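Local coordinates for protein Thiosulfate:glutathione sulfurtransferase (Homo sapiens, PDB 6BEV) that transfers sulfane sulfur from thiosulfate to glutathione, producing the S-sulfanylglutathione intermediate of hydrogen sulfide metabolism, at residues A[93-98]-A[115-120]; A[40-45]-A[83-88]. All coordinates share one frame; numbering follows the deposited sequence.

Contact 1. Residues A[93-98]-A[115-120]; sequences EHLVFF and LGYTGA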
# COMPACT_ATOMS: atom_id res chain seq x y z
N GLU A 93 4.12 -10.13 5.04
CA GLU A 93 5.28 -9.41 4.57
C GLU A 93 4.95 -8.58 3.33
O GLU A 93 4.00 -8.86 2.60
CB GLU A 93 6.39 -10.40 4.27
CG GLU A 93 6.86 -11.16 5.49
CD GLU A 93 7.90 -12.19 5.14
OE1 GLU A 93 7.51 -13.31 4.73
OE2 GLU A 93 9.10 -11.88 5.23
N HIS A 94 5.73 -7.53 3.14
CA HIS A 94 5.68 -6.72 1.94
C HIS A 94 4.28 -6.17 1.68
O HIS A 94 3.73 -6.29 0.57
CB HIS A 94 6.23 -7.47 0.74
CG HIS A 94 7.54 -8.12 1.00
ND1 HIS A 94 8.68 -7.41 1.28
CD2 HIS A 94 7.88 -9.43 1.03
CE1 HIS A 94 9.68 -8.26 1.46
NE2 HIS A 94 9.22 -9.49 1.31
N LEU A 95 3.74 -5.53 2.71
CA LEU A 95 2.54 -4.71 2.57
C LEU A 95 3.04 -3.33 2.13
O LEU A 95 3.59 -2.58 2.94
CB LEU A 95 1.77 -4.64 3.88
CG LEU A 95 1.31 -5.98 4.46
CD1 LEU A 95 0.62 -5.74 5.79
CD2 LEU A 95 0.40 -6.74 3.52
N VAL A 96 2.92 -3.02 0.85
CA VAL A 96 3.58 -1.87 0.25
C VAL A 96 2.57 -0.74 0.05
O VAL A 96 1.60 -0.89 -0.70
CB VAL A 96 4.25 -2.25 -1.07
CG1 VAL A 96 4.86 -1.02 -1.72
CG2 VAL A 96 5.31 -3.31 -0.84
N PHE A 97 2.82 0.39 0.71
CA PHE A 97 1.98 1.57 0.63
C PHE A 97 2.64 2.60 -0.28
O PHE A 97 3.87 2.71 -0.33
CB PHE A 97 1.78 2.15 2.04
CG PHE A 97 1.10 1.19 2.97
CD1 PHE A 97 1.81 0.24 3.69
CD2 PHE A 97 -0.29 1.19 3.08
CE1 PHE A 97 1.15 -0.67 4.49
CE2 PHE A 97 -0.94 0.28 3.88
CZ PHE A 97 -0.22 -0.64 4.58
N PHE A 98 1.81 3.39 -0.98
CA PHE A 98 2.37 4.44 -1.82
C PHE A 98 1.34 5.54 -2.07
O PHE A 98 0.14 5.30 -2.09
CB PHE A 98 2.86 3.88 -3.18
CG PHE A 98 1.75 3.40 -4.07
CD1 PHE A 98 1.17 4.22 -5.05
CD2 PHE A 98 1.27 2.11 -3.94
CE1 PHE A 98 0.12 3.75 -5.83
CE2 PHE A 98 0.22 1.64 -4.74
CZ PHE A 98 -0.35 2.46 -5.69
N LEU A 115 0.66 0.08 14.39
CA LEU A 115 -0.42 -0.81 14.78
C LEU A 115 -0.01 -2.27 14.75
O LEU A 115 -0.85 -3.15 14.98
CB LEU A 115 -1.66 -0.56 13.91
CG LEU A 115 -2.28 0.83 14.08
CD1 LEU A 115 -3.39 1.03 13.06
CD2 LEU A 115 -2.80 1.06 15.48
N GLY A 116 1.27 -2.54 14.50
CA GLY A 116 1.81 -3.88 14.59
C GLY A 116 2.08 -4.57 13.27
O GLY A 116 2.51 -5.73 13.28
N TYR A 117 1.86 -3.90 12.13
CA TYR A 117 2.09 -4.51 10.82
C TYR A 117 3.56 -4.37 10.46
O TYR A 117 3.98 -3.42 9.79
CB TYR A 117 1.17 -3.90 9.77
CG TYR A 117 -0.28 -4.22 10.02
CD1 TYR A 117 -1.03 -3.49 10.94
CD2 TYR A 117 -0.90 -5.29 9.39
CE1 TYR A 117 -2.35 -3.80 11.21
CE2 TYR A 117 -2.23 -5.60 9.65
CZ TYR A 117 -2.95 -4.86 10.56
OH TYR A 117 -4.25 -5.18 10.82
N THR A 118 4.34 -5.35 10.90
CA THR A 118 5.79 -5.28 10.75
C THR A 118 6.23 -5.40 9.29
O THR A 118 7.39 -5.07 8.98
CB THR A 118 6.47 -6.39 11.56
OG1 THR A 118 5.94 -7.66 11.17
CG2 THR A 118 6.23 -6.21 13.05
N GLY A 119 5.35 -5.85 8.40
CA GLY A 119 5.62 -5.97 6.99
C GLY A 119 5.30 -4.74 6.17
O GLY A 119 5.47 -4.76 4.95
N ALA A 120 4.86 -3.65 6.80
CA ALA A 120 4.53 -2.44 6.07
C ALA A 120 5.80 -1.77 5.56
O ALA A 120 6.77 -1.58 6.30
CB ALA A 120 3.76 -1.49 6.98
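Leu95 and Ala120 form a parallel beta bridge where strand 120-122 joins the edge of the rhodanese sheet beside strand 95-98, completing a right-handed beta-alpha-beta crossover through helix 103-114. Leu95 N donates to Gly119 O at 2.9 Å, the donor standing 47° out of the carbonyl plane. Next in the ladder, Ala120 CA makes a CA-H...O contact with Leu95 O at 3.3 Å. The backbones are tightly packed here, and just before the bridge Glu93 CA and Gly119 CA come within 4.2 Å. A type I turn runs from Tyr117 to Ala120, closed by Ala120 N to Tyr117 O.

Apolar packing buries the sheet face that carries Leu95, Phe97 and Ala120. With its CG beside the backbone N (chi1 -58°), Leu95 extends CD1 to CD2 of the Tyr117 ring, 3.9 Å away. Phe97 also packs against Ala108, Thr109 and Ala112 of helix 103-114.

The loose side lies at the side chains of Glu93 and His94. Although the Glu93 backbone is close to Gly119, its CB points away, and the exposed side chain comes no nearer than 5.3 Å to 115-120. The partly exposed His94 turns away as well, its ND1 hydrogen-bonded to Arg121 NH1. The closest side-chain pair belongs to the buried end: Phe97 CE1 against Ala120 CB, at 3.7 Å.

Contact 2. Residues A[40-45]-A[83-88]; sequences RARLFD and YSAEKP
Glu86 O is gripped by both terminal nitrogens of Arg42, a side-chain clamp that ties inner strand 42-45 of the rhodanese sheet to the loop between helix 76-83 and strand 95-98. Arg42 NH1 and Arg42 NH2 each lie 2.9 Å from Glu86 O. The grip is end-on, both N-H groups converging on one oxygen, which sits only 11° out of the guanidinium plane; the N-H...O angles are bent to 142-143°. Seen from the acceptor, NH2 lies in the carbonyl plane, whereas NH1 is tilted from it. Sharing one oxygen between two donors fixes the rotation of the guanidinium and should polarise this carbonyl.

The chain of Arg42 reaches the loop through a bend at chi3 (81°), which brings its end to the neighbouring aromatic side chain on the same strand: Phe44 CZ lies 3.8 Å above one guanidinium face, offset toward the rim of that group. Around the clamp, Ala85 CB approaches NH2, and the ring of Pro88 comes up beside NH1. In the conformer modelled here, Glu86 OE2 lies 6.1 Å from Arg42 NH1; the clamp itself uses the main chain of this exposed residue.

Burial increases from the partly exposed Arg42 toward Phe44 and Pro88, which also pack on Leu95 of strand 95-98. Lys87 points the other way, and its NZ bonds to the carbonyl oxygens of Leu72 and Met74 at the end of helix 65-73. Next to the clamp, the apolar contact is lighter: Phe44 CZ meets Pro88 CG at 4.3 Å.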
# COMPACT_ATOMS: atom_id res chain seq x y z
N ARG A 40 4.43 -11.94 -4.00
CA ARG A 40 4.84 -11.79 -2.61
C ARG A 40 4.60 -10.42 -2.00
O ARG A 40 4.86 -10.26 -0.80
CB ARG A 40 6.32 -12.17 -2.47
CG ARG A 40 6.50 -13.66 -2.65
CD ARG A 40 7.92 -14.13 -2.56
NE ARG A 40 7.89 -15.58 -2.45
CZ ARG A 40 8.83 -16.40 -2.91
NH1 ARG A 40 9.92 -15.93 -3.51
NH2 ARG A 40 8.67 -17.71 -2.74
N ALA A 41 4.14 -9.43 -2.77
CA ALA A 41 3.80 -8.11 -2.23
C ALA A 41 2.35 -7.78 -2.52
O ALA A 41 1.81 -8.13 -3.57
CB ALA A 41 4.68 -7.01 -2.85
N ARG A 42 1.74 -7.06 -1.59
CA ARG A 42 0.42 -6.47 -1.76
C ARG A 42 0.59 -4.97 -1.80
O ARG A 42 1.38 -4.42 -1.03
CB ARG A 42 -0.48 -6.82 -0.58
CG ARG A 42 -1.17 -8.14 -0.67
CD ARG A 42 -2.21 -8.22 0.44
NE ARG A 42 -3.48 -7.54 0.18
CZ ARG A 42 -4.53 -7.57 1.01
NH1 ARG A 42 -4.46 -8.22 2.16
NH2 ARG A 42 -5.67 -6.95 0.72
N LEU A 43 -0.14 -4.31 -2.68
CA LEU A 43 -0.03 -2.88 -2.90
C LEU A 43 -1.25 -2.17 -2.34
O LEU A 43 -2.39 -2.59 -2.57
CB LEU A 43 0.03 -2.58 -4.40
CG LEU A 43 1.34 -2.88 -5.11
CD1 LEU A 43 1.12 -2.95 -6.62
CD2 LEU A 43 2.35 -1.83 -4.76
N PHE A 44 -1.01 -1.03 -1.70
CA PHE A 44 -2.05 -0.16 -1.16
C PHE A 44 -1.78 1.27 -1.63
O PHE A 44 -0.78 1.87 -1.23
CB PHE A 44 -2.07 -0.21 0.37
CG PHE A 44 -2.29 -1.59 0.91
CD1 PHE A 44 -3.56 -2.07 1.15
CD2 PHE A 44 -1.22 -2.43 1.16
CE1 PHE A 44 -3.76 -3.36 1.63
CE2 PHE A 44 -1.41 -3.72 1.63
CZ PHE A 44 -2.68 -4.17 1.88
N ASP A 45 -2.68 1.79 -2.45
CA ASP A 45 -2.65 3.18 -2.92
C ASP A 45 -3.36 4.00 -1.85
O ASP A 45 -4.56 3.83 -1.62
CB ASP A 45 -3.38 3.26 -4.26
CG ASP A 45 -3.27 4.63 -4.93
OD1 ASP A 45 -3.09 5.65 -4.24
OD2 ASP A 45 -3.40 4.67 -6.17
N TYR A 83 -13.83 -2.76 1.29
CA TYR A 83 -12.72 -2.71 0.34
C TYR A 83 -12.72 -3.84 -0.69
O TYR A 83 -11.92 -3.79 -1.62
CB TYR A 83 -11.38 -2.66 1.10
CG TYR A 83 -11.28 -1.40 1.93
CD1 TYR A 83 -11.13 -0.16 1.32
CD2 TYR A 83 -11.41 -1.44 3.31
CE1 TYR A 83 -11.09 1.01 2.06
CE2 TYR A 83 -11.37 -0.27 4.05
CZ TYR A 83 -11.22 0.94 3.43
OH TYR A 83 -11.21 2.08 4.22
N SER A 84 -13.59 -4.83 -0.55
CA SER A 84 -13.70 -5.93 -1.51
C SER A 84 -12.39 -6.71 -1.63
O SER A 84 -12.02 -7.16 -2.72
CB SER A 84 -14.17 -5.44 -2.88
OG SER A 84 -15.42 -4.81 -2.80
N ALA A 85 -11.70 -6.88 -0.51
CA ALA A 85 -10.44 -7.60 -0.45
C ALA A 85 -10.27 -8.08 0.98
O ALA A 85 -10.94 -7.60 1.89
CB ALA A 85 -9.25 -6.72 -0.86
N GLU A 86 -9.36 -9.03 1.18
CA GLU A 86 -9.13 -9.58 2.51
C GLU A 86 -8.24 -8.65 3.34
O GLU A 86 -7.24 -8.11 2.84
CB GLU A 86 -8.49 -10.96 2.40
CG GLU A 86 -8.36 -11.71 3.72
CD GLU A 86 -7.91 -13.16 3.53
OE1 GLU A 86 -8.63 -13.93 2.85
OE2 GLU A 86 -6.85 -13.53 4.06
N LYS A 87 -8.59 -8.47 4.60
CA LYS A 87 -7.80 -7.63 5.49
C LYS A 87 -6.40 -8.23 5.64
O LYS A 87 -6.27 -9.43 5.85
CB LYS A 87 -8.47 -7.54 6.86
CG LYS A 87 -7.82 -6.54 7.80
CD LYS A 87 -8.44 -6.52 9.19
CE LYS A 87 -7.78 -5.45 10.02
NZ LYS A 87 -8.24 -5.48 11.43
N PRO A 88 -5.34 -7.43 5.57
CA PRO A 88 -4.01 -7.96 5.84
C PRO A 88 -3.89 -8.41 7.28
O PRO A 88 -4.60 -7.95 8.17
CB PRO A 88 -3.09 -6.76 5.57
CG PRO A 88 -3.95 -5.57 5.74
CD PRO A 88 -5.32 -5.98 5.29

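Contacts 1 and 2 meet through adjacent parallel strands, 95-98 and 42-45, with their centres about 10 Å apart. Two probable hydrogen bonds join the strands: Val96 N to Arg42 O and Val96 O to Phe44 N, both 2.8 Å. On one face of the sheet, Leu95 and Phe97 face both contacts, the Phe97 ring stacking with that of Phe44. Strand 95-98 leads directly into Cys99, the persulfide-forming active-site residue, whose side chain is about 8 Å from that of Phe97 and about 10 Å from that of Phe44. Both contacts thus lie in the sheet whose strand 95-98 runs into the active-site residue.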